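PDB 1VPY: PROTEIN (hypothetical protein EF0366) from Enterococcus faecalis, which is of unknown function but belongs to the DUF72 family and folds as a TIM-type alpha/beta barrel. Local coordinates for residues Leu42-Asp48 and Phe71-Lys76; Ala50-Ile54 and Lys76-Ser82; Ser122-Thr128 and Leu151-Trp156; Ser238-Leu242 and Met270-Leu274. One frame throughout, in Å; residues are numbered along the deposited sequence.

Contact 1 of 4, residues Leu42-Asp48 and Phe71-Lys76; sequences LPLVEMD and FRFVMK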
loop_
_atom_site.group_PDB
_atom_site.type_symbol
_atom_site.label_atom_id
_atom_site.label_comp_id
_atom_site.label_asym_id
_atom_site.label_seq_id
_atom_site.Cartn_x
_atom_site.Cartn_y
_atom_site.Cartn_z
ATOM N N LEU A 42 2.665 12.729 -11.611
ATOM C CA LEU A 42 2.949 12.059 -10.336
ATOM C C LEU A 42 4.077 11.018 -10.383
ATOM O O LEU A 42 4.280 10.365 -11.409
ATOM C CB LEU A 42 1.663 11.492 -9.712
ATOM C CG LEU A 42 0.693 12.555 -9.175
ATOM C CD1 LEU A 42 -0.634 11.949 -8.747
ATOM C CD2 LEU A 42 1.299 13.350 -8.024
ATOM N N PRO A 43 4.835 10.890 -9.272
ATOM C CA PRO A 43 5.956 9.953 -9.183
ATOM C C PRO A 43 5.581 8.572 -8.628
ATOM O O PRO A 43 6.435 7.688 -8.540
ATOM C CB PRO A 43 6.887 10.653 -8.201
ATOM C CG PRO A 43 5.948 11.368 -7.257
ATOM C CD PRO A 43 4.681 11.668 -8.026
ATOM N N LEU A 44 4.323 8.389 -8.257
ATOM C CA LEU A 44 3.913 7.157 -7.626
ATOM C C LEU A 44 2.476 6.841 -7.977
ATOM O O LEU A 44 1.637 7.735 -8.049
ATOM C CB LEU A 44 4.075 7.283 -6.110
ATOM C CG LEU A 44 3.754 6.118 -5.176
ATOM C CD1 LEU A 44 4.722 4.953 -5.379
ATOM C CD2 LEU A 44 3.796 6.616 -3.749
ATOM N N VAL A 45 2.205 5.566 -8.218
ATOM C CA VAL A 45 0.849 5.101 -8.423
ATOM C C VAL A 45 0.640 3.798 -7.664
ATOM O O VAL A 45 1.576 3.027 -7.476
ATOM C CB VAL A 45 0.528 4.913 -9.921
ATOM C CG1 VAL A 45 1.070 3.595 -10.437
ATOM C CG2 VAL A 45 -0.975 5.006 -10.170
ATOM N N GLU A 46 -0.582 3.571 -7.202
ATOM C CA GLU A 46 -0.961 2.251 -6.740
ATOM C C GLU A 46 -1.880 1.634 -7.766
ATOM O O GLU A 46 -2.885 2.229 -8.150
ATOM C CB GLU A 46 -1.654 2.289 -5.389
ATOM C CG GLU A 46 -2.057 0.901 -4.903
ATOM C CD GLU A 46 -2.850 0.942 -3.623
ATOM O OE1 GLU A 46 -2.435 1.642 -2.682
ATOM O OE2 GLU A 46 -3.894 0.274 -3.552
HETATM N N MSE A 47 -1.524 0.439 -8.216
HETATM C CA MSE A 47 -2.350 -0.281 -9.157
HETATM C C MSE A 47 -2.978 -1.478 -8.480
HETATM O O MSE A 47 -2.279 -2.328 -7.922
HETATM C CB MSE A 47 -1.535 -0.690 -10.367
HETATM C CG MSE A 47 -1.043 0.506 -11.149
HETATM SE SE MSE A 47 -0.293 0.001 -12.866
HETATM C CE MSE A 47 -1.952 -0.634 -13.817
ATOM N N ASP A 48 -4.308 -1.512 -8.527
ATOM C CA ASP A 48 -5.094 -2.554 -7.888
ATOM C C ASP A 48 -5.509 -3.649 -8.860
ATOM O O ASP A 48 -6.027 -4.678 -8.458
ATOM C CB ASP A 48 -6.322 -1.930 -7.238
ATOM C CG ASP A 48 -5.974 -1.095 -6.019
ATOM O OD1 ASP A 48 -4.793 -1.064 -5.609
ATOM O OD2 ASP A 48 -6.892 -0.466 -5.460
ATOM N N PHE A 71 9.879 6.530 -11.779
ATOM C CA PHE A 71 8.510 6.466 -11.319
ATOM C C PHE A 71 8.390 5.187 -10.495
ATOM O O PHE A 71 9.067 4.200 -10.775
ATOM C CB PHE A 71 7.600 6.404 -12.547
ATOM C CG PHE A 71 6.143 6.235 -12.231
ATOM C CD1 PHE A 71 5.325 7.344 -12.060
ATOM C CD2 PHE A 71 5.581 4.965 -12.130
ATOM C CE1 PHE A 71 3.965 7.189 -11.765
ATOM C CE2 PHE A 71 4.224 4.800 -11.833
ATOM C CZ PHE A 71 3.419 5.916 -11.653
ATOM N N ARG A 72 7.550 5.191 -9.469
ATOM C CA ARG A 72 7.399 3.989 -8.655
ATOM C C ARG A 72 5.985 3.438 -8.661
ATOM O O ARG A 72 5.016 4.187 -8.792
ATOM C CB ARG A 72 7.898 4.212 -7.226
ATOM C CG ARG A 72 9.380 4.589 -7.144
ATOM C CD ARG A 72 10.319 3.449 -7.537
ATOM N NE ARG A 72 11.709 3.895 -7.498
ATOM C CZ ARG A 72 12.459 4.137 -8.570
ATOM N NH1 ARG A 72 11.978 3.959 -9.792
ATOM N NH2 ARG A 72 13.705 4.551 -8.417
ATOM N N PHE A 73 5.893 2.117 -8.519
ATOM C CA PHE A 73 4.625 1.409 -8.494
ATOM C C PHE A 73 4.439 0.754 -7.147
ATOM O O PHE A 73 5.346 0.090 -6.645
ATOM C CB PHE A 73 4.616 0.286 -9.531
ATOM C CG PHE A 73 4.601 0.747 -10.955
ATOM C CD1 PHE A 73 5.789 1.050 -11.615
ATOM C CD2 PHE A 73 3.404 0.833 -11.656
ATOM C CE1 PHE A 73 5.779 1.453 -12.943
ATOM C CE2 PHE A 73 3.382 1.227 -12.981
ATOM C CZ PHE A 73 4.573 1.543 -13.628
ATOM N N VAL A 74 3.261 0.933 -6.564
ATOM C CA VAL A 74 2.833 0.092 -5.464
ATOM C C VAL A 74 1.878 -0.908 -6.088
ATOM O O VAL A 74 0.793 -0.548 -6.554
ATOM C CB VAL A 74 2.130 0.875 -4.344
ATOM C CG1 VAL A 74 1.551 -0.090 -3.306
ATOM C CG2 VAL A 74 3.099 1.854 -3.684
HETATM N N MSE A 75 2.304 -2.163 -6.115
HETATM C CA MSE A 75 1.551 -3.207 -6.755
HETATM C C MSE A 75 0.765 -3.997 -5.718
HETATM O O MSE A 75 1.346 -4.666 -4.873
HETATM C CB MSE A 75 2.510 -4.116 -7.521
HETATM C CG MSE A 75 1.836 -5.014 -8.533
HETATM SE SE MSE A 75 0.859 -3.991 -9.911
HETATM C CE MSE A 75 2.315 -2.630 -10.419
ATOM N N LYS A 76 -0.558 -3.910 -5.773
ATOM C CA LYS A 76 -1.386 -4.687 -4.865
ATOM C C LYS A 76 -1.398 -6.150 -5.311
ATOM O O LYS A 76 -1.711 -6.445 -6.462
ATOM C CB LYS A 76 -2.801 -4.118 -4.804
ATOM C CG LYS A 76 -3.602 -4.626 -3.610
ATOM C CD LYS A 76 -4.883 -3.844 -3.413
ATOM C CE LYS A 76 -5.596 -4.360 -2.176
ATOM N NZ LYS A 76 -7.002 -3.924 -2.113
HETATM O O HOH W 1 -2.053 -4.941 -8.679
#
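The Phe71 ring is lined by the chain before and within strand 44-47: Pro43 O lies over one face, while Leu42 O, 3.2 Å from Phe71 CE1, and Val45 CB, 3.5 Å from Phe71 CZ, sit at its edge. Setting CG of Phe71 anti to the backbone N (chi1 176°) carries the ring across to these partners. Its CE2 atom in turn covers a face of the Phe73 ring, whose edge receives the selenium of selenomethionine Met47, with Met47 SE 3.9 Å from Phe73 CE2, a Met-aromatic contact. The selenium of Met75 lies against Met47 CB. Val45, Phe73, Met47 and Met75 point to the helix-facing side, where Tyr38 covers Val45 and Phe71. On the other face Leu44 CD1 meets Val74 CG2 at 3.9 Å, and Glu46 reaches inward to a salt bridge with Arg204. Five backbone hydrogen bonds join the strands, the straightest from Val74 N to Val45 O (2.8 Å, 179° at the hydrogen). Beyond the last of these bonds, from Lys76 N to Met47 O, a water donates to Met47 O and Lys76 O. Such a register of parallel neighbours, apolar outside and partly charged inside, is that of adjacent strands in a TIM barrel.

Contact 2 of 4, residues Ala50-Ile54 and Lys76-Ser82; sequences AYYGI and KVYSGIS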
loop_
_atom_site.group_PDB
_atom_site.type_symbol
_atom_site.label_atom_id
_atom_site.label_comp_id
_atom_site.label_asym_id
_atom_site.label_seq_id
_atom_site.Cartn_x
_atom_site.Cartn_y
_atom_site.Cartn_z
ATOM N N ALA A 50 -4.174 -6.093 -10.456
ATOM C CA ALA A 50 -3.729 -7.480 -10.266
ATOM C C ALA A 50 -4.361 -8.161 -9.049
ATOM O O ALA A 50 -4.241 -9.374 -8.871
ATOM C CB ALA A 50 -2.207 -7.557 -10.196
ATOM N N TYR A 51 -5.024 -7.374 -8.216
ATOM C CA TYR A 51 -5.777 -7.902 -7.093
ATOM C C TYR A 51 -6.930 -8.763 -7.596
ATOM O O TYR A 51 -7.326 -9.730 -6.938
ATOM C CB TYR A 51 -6.307 -6.745 -6.240
ATOM C CG TYR A 51 -7.148 -7.136 -5.046
ATOM C CD1 TYR A 51 -6.551 -7.498 -3.837
ATOM C CD2 TYR A 51 -8.541 -7.117 -5.116
ATOM C CE1 TYR A 51 -7.321 -7.841 -2.731
ATOM C CE2 TYR A 51 -9.319 -7.464 -4.020
ATOM C CZ TYR A 51 -8.703 -7.821 -2.833
ATOM O OH TYR A 51 -9.469 -8.161 -1.748
ATOM N N TYR A 52 -7.457 -8.415 -8.769
ATOM C CA TYR A 52 -8.645 -9.087 -9.310
ATOM C C TYR A 52 -8.299 -10.252 -10.199
ATOM O O TYR A 52 -9.103 -11.170 -10.364
ATOM C CB TYR A 52 -9.525 -8.093 -10.065
ATOM C CG TYR A 52 -9.997 -6.998 -9.161
ATOM C CD1 TYR A 52 -11.112 -7.180 -8.339
ATOM C CD2 TYR A 52 -9.302 -5.795 -9.088
ATOM C CE1 TYR A 52 -11.535 -6.178 -7.485
ATOM C CE2 TYR A 52 -9.713 -4.785 -8.238
ATOM C CZ TYR A 52 -10.827 -4.981 -7.441
ATOM O OH TYR A 52 -11.226 -3.971 -6.606
ATOM N N GLY A 53 -7.100 -10.199 -10.771
ATOM C CA GLY A 53 -6.610 -11.227 -11.674
ATOM C C GLY A 53 -5.183 -10.906 -12.055
ATOM O O GLY A 53 -4.861 -9.763 -12.380
ATOM N N ILE A 54 -4.328 -11.922 -12.000
ATOM C CA ILE A 54 -2.918 -11.761 -12.315
ATOM C C ILE A 54 -2.757 -11.524 -13.816
ATOM O O ILE A 54 -3.116 -12.378 -14.617
ATOM C CB ILE A 54 -2.103 -12.980 -11.842
ATOM C CG1 ILE A 54 -2.233 -13.132 -10.321
ATOM C CG2 ILE A 54 -0.643 -12.844 -12.263
ATOM C CD1 ILE A 54 -1.636 -14.410 -9.758
ATOM N N LYS A 76 -0.558 -3.910 -5.773
ATOM C CA LYS A 76 -1.386 -4.687 -4.865
ATOM C C LYS A 76 -1.398 -6.150 -5.311
ATOM O O LYS A 76 -1.711 -6.445 -6.462
ATOM C CB LYS A 76 -2.801 -4.118 -4.804
ATOM C CG LYS A 76 -3.602 -4.626 -3.610
ATOM C CD LYS A 76 -4.883 -3.844 -3.413
ATOM C CE LYS A 76 -5.596 -4.360 -2.176
ATOM N NZ LYS A 76 -7.002 -3.924 -2.113
ATOM N N VAL A 77 -1.038 -7.057 -4.407
ATOM C CA VAL A 77 -0.977 -8.496 -4.713
ATOM C C VAL A 77 -2.352 -9.121 -4.980
ATOM O O VAL A 77 -3.387 -8.589 -4.554
ATOM C CB VAL A 77 -0.253 -9.305 -3.592
ATOM C CG1 VAL A 77 1.130 -8.737 -3.328
ATOM C CG2 VAL A 77 -1.076 -9.328 -2.318
ATOM N N TYR A 78 -2.345 -10.247 -5.688
ATOM C CA TYR A 78 -3.560 -10.995 -6.001
ATOM C C TYR A 78 -4.387 -11.298 -4.740
ATOM O O TYR A 78 -3.840 -11.691 -3.709
ATOM C CB TYR A 78 -3.205 -12.290 -6.757
ATOM C CG TYR A 78 -4.401 -13.134 -7.157
ATOM C CD1 TYR A 78 -5.357 -12.649 -8.053
ATOM C CD2 TYR A 78 -4.578 -14.420 -6.640
ATOM C CE1 TYR A 78 -6.464 -13.420 -8.418
ATOM C CE2 TYR A 78 -5.676 -15.197 -6.999
ATOM C CZ TYR A 78 -6.614 -14.692 -7.888
ATOM O OH TYR A 78 -7.704 -15.456 -8.251
ATOM N N SER A 79 -5.702 -11.105 -4.837
ATOM C CA SER A 79 -6.616 -11.282 -3.700
ATOM C C SER A 79 -6.398 -12.584 -2.927
ATOM O O SER A 79 -6.518 -12.611 -1.700
ATOM C CB SER A 79 -8.081 -11.151 -4.138
ATOM O OG SER A 79 -8.392 -12.034 -5.203
ATOM N N GLY A 80 -6.076 -13.651 -3.654
ATOM C CA GLY A 80 -5.768 -14.946 -3.054
ATOM C C GLY A 80 -4.588 -14.931 -2.099
ATOM O O GLY A 80 -4.567 -15.684 -1.122
ATOM N N ILE A 81 -3.607 -14.072 -2.376
ATOM C CA ILE A 81 -2.400 -13.962 -1.554
ATOM C C ILE A 81 -2.698 -13.323 -0.195
ATOM O O ILE A 81 -2.052 -13.645 0.799
ATOM C CB ILE A 81 -1.256 -13.223 -2.310
ATOM C CG1 ILE A 81 -0.733 -14.098 -3.456
ATOM C CG2 ILE A 81 -0.107 -12.864 -1.374
ATOM C CD1 ILE A 81 0.056 -13.351 -4.532
ATOM N N SER A 82 -3.687 -12.437 -0.149
ATOM C CA SER A 82 -4.076 -11.800 1.109
ATOM C C SER A 82 -5.347 -12.413 1.712
ATOM O O SER A 82 -6.117 -11.733 2.399
ATOM C CB SER A 82 -4.223 -10.290 0.924
ATOM O OG SER A 82 -5.018 -10.006 -0.206
HETATM O O HOH W 1 -2.053 -4.941 -8.679
#
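Tyr51 O is approached twice by Ser79: the backbone N of Ser79 donates to it at 3.0 Å, and Ser79 OG stands 3.1 Å from Tyr51 O, although its proton has another acceptor within reach. This grip ties the short, weakly bonded helix 49-52 to the loop that leaves strand 72-76. The same serine covers the Tyr51 ring, its CB 3.7 Å from the ring centroid and almost over the centre, a CH-pi contact. Lys76 occupies the opposite face: its extended chain runs alongside the tyrosine, and NZ comes 4.1 Å from the centroid of the Tyr51 ring as a cation-pi partner while also bonding to Gln120. Held between the two, the ring has Val77 O at its edge. Next along the loop, the Tyr78 ring has Ala50 O at its own edge, and Ile54 CG1 packs against Tyr78 CB at 3.8 Å, the two side chains meeting at about a right angle. Placing CG of Tyr78 anti to its N (chi1 -179°) sends that ring toward Met97 of helix 94-104. Ala50 N donates to a water that in turn donates to Lys76 O. Here two consecutive beta-alpha loops pack at the C-terminal end of the strands, the end where TIM-barrel enzymes usually keep their active sites.

Contact 3 of 4, residues Ser122-Thr128 and Leu151-Trp156; sequences SGTFGCT and LRNNSW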
loop_
_atom_site.group_PDB
_atom_site.type_symbol
_atom_site.label_atom_id
_atom_site.label_comp_id
_atom_site.label_asym_id
_atom_site.label_seq_id
_atom_site.Cartn_x
_atom_site.Cartn_y
_atom_site.Cartn_z
ATOM N N SER A 122 -8.083 -8.367 5.303
ATOM C CA SER A 122 -9.434 -7.989 5.712
ATOM C C SER A 122 -9.564 -7.743 7.209
ATOM O O SER A 122 -8.647 -8.025 7.991
ATOM C CB SER A 122 -10.419 -9.065 5.288
ATOM O OG SER A 122 -10.415 -9.174 3.883
ATOM N N GLY A 123 -10.725 -7.223 7.594
ATOM C CA GLY A 123 -11.052 -6.991 8.993
ATOM C C GLY A 123 -11.105 -8.270 9.803
ATOM O O GLY A 123 -10.981 -8.232 11.023
ATOM N N THR A 124 -11.273 -9.401 9.117
ATOM C CA THR A 124 -11.383 -10.718 9.760
ATOM C C THR A 124 -10.013 -11.365 10.006
ATOM O O THR A 124 -9.904 -12.342 10.757
ATOM C CB THR A 124 -12.249 -11.684 8.924
ATOM O OG1 THR A 124 -11.560 -12.012 7.710
ATOM C CG2 THR A 124 -13.600 -11.056 8.593
ATOM N N PHE A 125 -8.981 -10.818 9.361
ATOM C CA PHE A 125 -7.594 -11.256 9.531
ATOM C C PHE A 125 -6.975 -10.528 10.721
ATOM O O PHE A 125 -6.454 -9.411 10.590
ATOM C CB PHE A 125 -6.807 -10.961 8.251
ATOM C CG PHE A 125 -5.401 -11.514 8.233
ATOM C CD1 PHE A 125 -4.330 -10.762 8.718
ATOM C CD2 PHE A 125 -5.141 -12.769 7.684
ATOM C CE1 PHE A 125 -3.027 -11.258 8.677
ATOM C CE2 PHE A 125 -3.840 -13.274 7.636
ATOM C CZ PHE A 125 -2.782 -12.516 8.136
ATOM N N GLY A 126 -7.042 -11.164 11.885
ATOM C CA GLY A 126 -6.569 -10.561 13.121
ATOM C C GLY A 126 -5.399 -11.296 13.735
ATOM O O GLY A 126 -4.911 -12.280 13.178
ATOM N N CYS A 127 -4.958 -10.807 14.890
ATOM C CA CYS A 127 -3.804 -11.343 15.609
ATOM C C CYS A 127 -4.066 -12.765 16.113
ATOM O O CYS A 127 -4.631 -12.967 17.191
ATOM C CB CYS A 127 -3.437 -10.401 16.764
ATOM S SG CYS A 127 -2.050 -10.903 17.799
ATOM N N THR A 128 -3.670 -13.739 15.302
ATOM C CA THR A 128 -3.778 -15.147 15.656
ATOM C C THR A 128 -2.491 -15.880 15.274
ATOM O O THR A 128 -1.845 -15.539 14.272
ATOM C CB THR A 128 -5.056 -15.820 15.045
ATOM O OG1 THR A 128 -5.297 -17.085 15.677
ATOM C CG2 THR A 128 -4.942 -16.027 13.545
ATOM N N LEU A 151 -3.193 -3.911 7.454
ATOM C CA LEU A 151 -4.176 -4.631 8.282
ATOM C C LEU A 151 -5.447 -3.796 8.521
ATOM O O LEU A 151 -5.378 -2.562 8.560
ATOM C CB LEU A 151 -3.553 -5.010 9.633
ATOM C CG LEU A 151 -2.101 -5.508 9.687
ATOM C CD1 LEU A 151 -1.499 -5.267 11.052
ATOM C CD2 LEU A 151 -1.983 -6.969 9.300
ATOM N N ARG A 152 -6.594 -4.473 8.674
ATOM C CA ARG A 152 -7.886 -3.821 8.986
ATOM C C ARG A 152 -8.489 -4.329 10.288
ATOM O O ARG A 152 -9.705 -4.245 10.485
ATOM C CB ARG A 152 -8.933 -4.031 7.879
ATOM C CG ARG A 152 -8.649 -3.345 6.570
ATOM C CD ARG A 152 -9.908 -2.765 5.931
ATOM N NE ARG A 152 -9.712 -2.462 4.508
ATOM C CZ ARG A 152 -8.808 -1.608 4.029
ATOM N NH1 ARG A 152 -7.993 -0.961 4.849
ATOM N NH2 ARG A 152 -8.703 -1.400 2.720
ATOM N N ASN A 153 -7.650 -4.860 11.169
ATOM C CA ASN A 153 -8.118 -5.398 12.448
ATOM C C ASN A 153 -7.321 -4.826 13.614
ATOM O O ASN A 153 -6.092 -4.902 13.629
ATOM C CB ASN A 153 -8.043 -6.926 12.436
ATOM C CG ASN A 153 -8.654 -7.544 13.665
ATOM O OD1 ASN A 153 -8.081 -7.488 14.753
ATOM N ND2 ASN A 153 -9.821 -8.151 13.501
ATOM N N ASN A 154 -8.023 -4.269 14.595
ATOM C CA ASN A 154 -7.371 -3.545 15.688
ATOM C C ASN A 154 -6.689 -4.407 16.758
ATOM O O ASN A 154 -5.987 -3.866 17.615
ATOM C CB ASN A 154 -8.348 -2.573 16.355
ATOM C CG ASN A 154 -9.179 -3.240 17.433
ATOM O OD1 ASN A 154 -8.972 -3.003 18.624
ATOM N ND2 ASN A 154 -10.110 -4.094 17.023
ATOM N N SER A 155 -6.892 -5.725 16.721
ATOM C CA SER A 155 -6.280 -6.613 17.724
ATOM C C SER A 155 -4.758 -6.640 17.582
ATOM O O SER A 155 -4.043 -6.779 18.575
ATOM C CB SER A 155 -6.866 -8.033 17.680
ATOM O OG SER A 155 -6.424 -8.754 16.540
ATOM N N TRP A 156 -4.283 -6.499 16.343
ATOM C CA TRP A 156 -2.864 -6.280 16.042
ATOM C C TRP A 156 -2.309 -5.047 16.758
ATOM O O TRP A 156 -1.107 -4.964 17.016
ATOM C CB TRP A 156 -2.659 -6.069 14.540
ATOM C CG TRP A 156 -3.013 -7.233 13.664
ATOM C CD1 TRP A 156 -4.100 -7.338 12.842
ATOM C CD2 TRP A 156 -2.266 -8.445 13.494
ATOM N NE1 TRP A 156 -4.081 -8.542 12.181
ATOM C CE2 TRP A 156 -2.969 -9.243 12.565
ATOM C CE3 TRP A 156 -1.075 -8.940 14.043
ATOM C CZ2 TRP A 156 -2.516 -10.505 12.167
ATOM C CZ3 TRP A 156 -0.630 -10.197 13.651
ATOM C CH2 TRP A 156 -1.350 -10.963 12.720
#
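Three hydrogen bonds join Ser122-Thr128 to Leu151-Trp156. Asn153 ND2 donates to Gly123 O at 2.7 Å, in the plane of the amide and practically straight (179° at the hydrogen). Trp156 NE1 donates to Phe125 O at 3.0 Å, the acceptor lying close to the indole plane, and Cys127 N donates to Ser155 OG, also at 3.0 Å. Between these bonds the backbone of Gly126 and Cys127 lies over one face of the indole, with Cys127 CA 3.6 Å from the centroid of the six-membered ring of Trp156 and nearly on its normal, a CH-pi contact. Leu151 CD2 covers the opposite face. The Phe125 ring runs roughly parallel to the six-membered ring but is slid aside, so that they meet mainly where Phe125 CE1 touches Trp156 CZ2 at 3.6 Å.

A second shell sets these groups in place. Asn153 OD1 receives Ser155 N at 2.9 Å, closing an Asx turn, and Ser155 OG at 2.7 Å from the other face of its plane; the serine hydroxyl that accepts from Cys127 N is thereby oriented. A type I turn from Ser122 to Phe125 presents Gly123 O to the asparagine. Phe125 also stacks on Phe121, and Arg152 is bridged to Glu150. The whole joins the loops following strands 114-120 and 147-150, with helix 129-141 packing its Asn131 against both Phe125 and Trp156.

Contact 4 of 4, residues Ser238-Leu242 and Met270-Leu274; sequences SEAVL and MQKVL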
loop_
_atom_site.group_PDB
_atom_site.type_symbol
_atom_site.label_atom_id
_atom_site.label_comp_id
_atom_site.label_asym_id
_atom_site.label_seq_id
_atom_site.Cartn_x
_atom_site.Cartn_y
_atom_site.Cartn_z
ATOM N N SER A 238 -0.147 15.815 6.811
ATOM C CA SER A 238 1.147 16.269 6.324
ATOM C C SER A 238 2.205 16.283 7.434
ATOM O O SER A 238 3.352 15.888 7.197
ATOM C CB SER A 238 1.017 17.645 5.683
ATOM O OG SER A 238 0.205 17.562 4.525
ATOM N N GLU A 239 1.817 16.736 8.635
ATOM C CA GLU A 239 2.703 16.717 9.808
ATOM C C GLU A 239 3.257 15.316 10.024
ATOM O O GLU A 239 4.456 15.149 10.246
ATOM C CB GLU A 239 1.974 17.154 11.087
ATOM C CG GLU A 239 1.993 18.642 11.410
ATOM C CD GLU A 239 1.541 18.921 12.847
ATOM O OE1 GLU A 239 2.376 18.767 13.769
ATOM O OE2 GLU A 239 0.359 19.295 13.059
ATOM N N ALA A 240 2.374 14.320 9.955
ATOM C CA ALA A 240 2.731 12.924 10.200
ATOM C C ALA A 240 3.620 12.362 9.095
ATOM O O ALA A 240 4.577 11.626 9.370
ATOM C CB ALA A 240 1.483 12.078 10.373
ATOM N N VAL A 241 3.311 12.722 7.850
ATOM C CA VAL A 241 4.126 12.331 6.694
ATOM C C VAL A 241 5.560 12.865 6.825
ATOM O O VAL A 241 6.528 12.117 6.623
ATOM C CB VAL A 241 3.455 12.755 5.347
ATOM C CG1 VAL A 241 4.473 12.916 4.216
ATOM C CG2 VAL A 241 2.389 11.752 4.957
ATOM N N LEU A 242 5.691 14.145 7.177
ATOM C CA LEU A 242 6.998 14.745 7.433
ATOM C C LEU A 242 7.717 14.066 8.594
ATOM O O LEU A 242 8.889 13.716 8.476
ATOM C CB LEU A 242 6.866 16.237 7.710
ATOM C CG LEU A 242 6.746 17.181 6.519
ATOM C CD1 LEU A 242 6.280 18.533 7.029
ATOM C CD2 LEU A 242 8.067 17.311 5.758
HETATM N N MSE A 270 -1.606 18.399 -0.563
HETATM C CA MSE A 270 -0.457 17.955 0.216
HETATM C C MSE A 270 0.861 18.394 -0.404
HETATM O O MSE A 270 1.709 18.990 0.260
HETATM C CB MSE A 270 -0.471 16.442 0.348
HETATM C CG MSE A 270 -0.823 15.938 1.740
HETATM SE SE MSE A 270 0.097 14.246 2.185
HETATM C CE MSE A 270 1.775 14.622 1.307
ATOM N N GLN A 271 1.009 18.087 -1.687
ATOM C CA GLN A 271 2.141 18.495 -2.496
ATOM C C GLN A 271 2.477 19.985 -2.356
ATOM O O GLN A 271 3.655 20.354 -2.366
ATOM C CB GLN A 271 1.824 18.175 -3.951
ATOM C CG GLN A 271 3.013 18.140 -4.888
ATOM C CD GLN A 271 2.725 17.278 -6.099
ATOM O OE1 GLN A 271 2.650 17.772 -7.225
ATOM N NE2 GLN A 271 2.535 15.975 -5.866
ATOM N N LYS A 272 1.451 20.833 -2.248
ATOM C CA LYS A 272 1.656 22.266 -2.002
ATOM C C LYS A 272 2.091 22.503 -0.554
ATOM O O LYS A 272 3.028 23.268 -0.308
ATOM C CB LYS A 272 0.407 23.085 -2.350
ATOM N N VAL A 273 1.436 21.817 0.386
ATOM C CA VAL A 273 1.722 21.937 1.825
ATOM C C VAL A 273 3.158 21.516 2.181
ATOM O O VAL A 273 3.787 22.126 3.050
ATOM C CB VAL A 273 0.667 21.177 2.690
ATOM C CG1 VAL A 273 1.058 21.143 4.158
ATOM C CG2 VAL A 273 -0.699 21.817 2.544
ATOM N N LEU A 274 3.674 20.493 1.502
ATOM C CA LEU A 274 5.067 20.074 1.668
ATOM C C LEU A 274 5.988 20.652 0.577
ATOM O O LEU A 274 7.090 20.143 0.374
ATOM C CB LEU A 274 5.167 18.547 1.651
ATOM C CG LEU A 274 4.144 17.648 2.363
ATOM C CD1 LEU A 274 4.412 16.221 2.003
ATOM C CD2 LEU A 274 4.186 17.795 3.871
#
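Ser238 is the knot of the close-packed part, its CB pointing at the facing helix and meeting three residues of Met270-Leu274. Ser238 OG lies 3.4 Å from CG of Met270, a selenomethionine, and 3.7 Å from Val273 CG1, while Ser238 CB touches Leu274 CD2 at 3.7 Å. The hydroxyl sits beside the backbone N (chi1 -65°), from where it bonds back to Ile234 O one helical turn earlier, so its polar end is satisfied within its own helix and the facing side chains present only carbon and selenium to it. One branch of Leu274, CD2, is shared: it also packs on Leu242 CG at 3.7 Å, and the two leucines run antiparallel alongside one another. The other branch, CD1, reaches Val241 CG1 at 4.0 Å, those side chains crossing at about a right angle.

Contact is looser toward the barrel, where Val241 CG1 and Met270 CE stand 4.3 Å apart, and both side chains also rest on the strands. On the outer side Leu242 and Val273 are exposed to solvent, and each gives only a modest part of its surface to the pair. Leu274, just past the last helical residue, has already left helical geometry. Helices 231-245 and 260-273, neighbours in the outer layer of the TIM barrel, thus pack on each other and on the strands: Val241 rests on Phe203, Phe205 and Val253, and Met270 on Leu16, Phe205 and Phe255.

Followed from the N terminus, the chain first makes contact 1, which closes the loop from strand 44-47 through helix 57-65 to strand 72-76 and pairs two neighbouring barrel strands. Contact 2 crosses it, their segments alternating along the chain and sharing Lys76 and one water; closing the chain from helix 49-52 through strand 72-76, it joins the loops that follow those two strands. Contact 3, in series, closes the chain through helix 129-141 and strand 147-150, without touching either. Contact 4, last in series, closes it through strand 250-255 and ties the final two barrel helices together about 30 Å (centre to centre) from contact 2. Where the barrel closes, contacts 4 and 1 meet through Gln271 and Leu42.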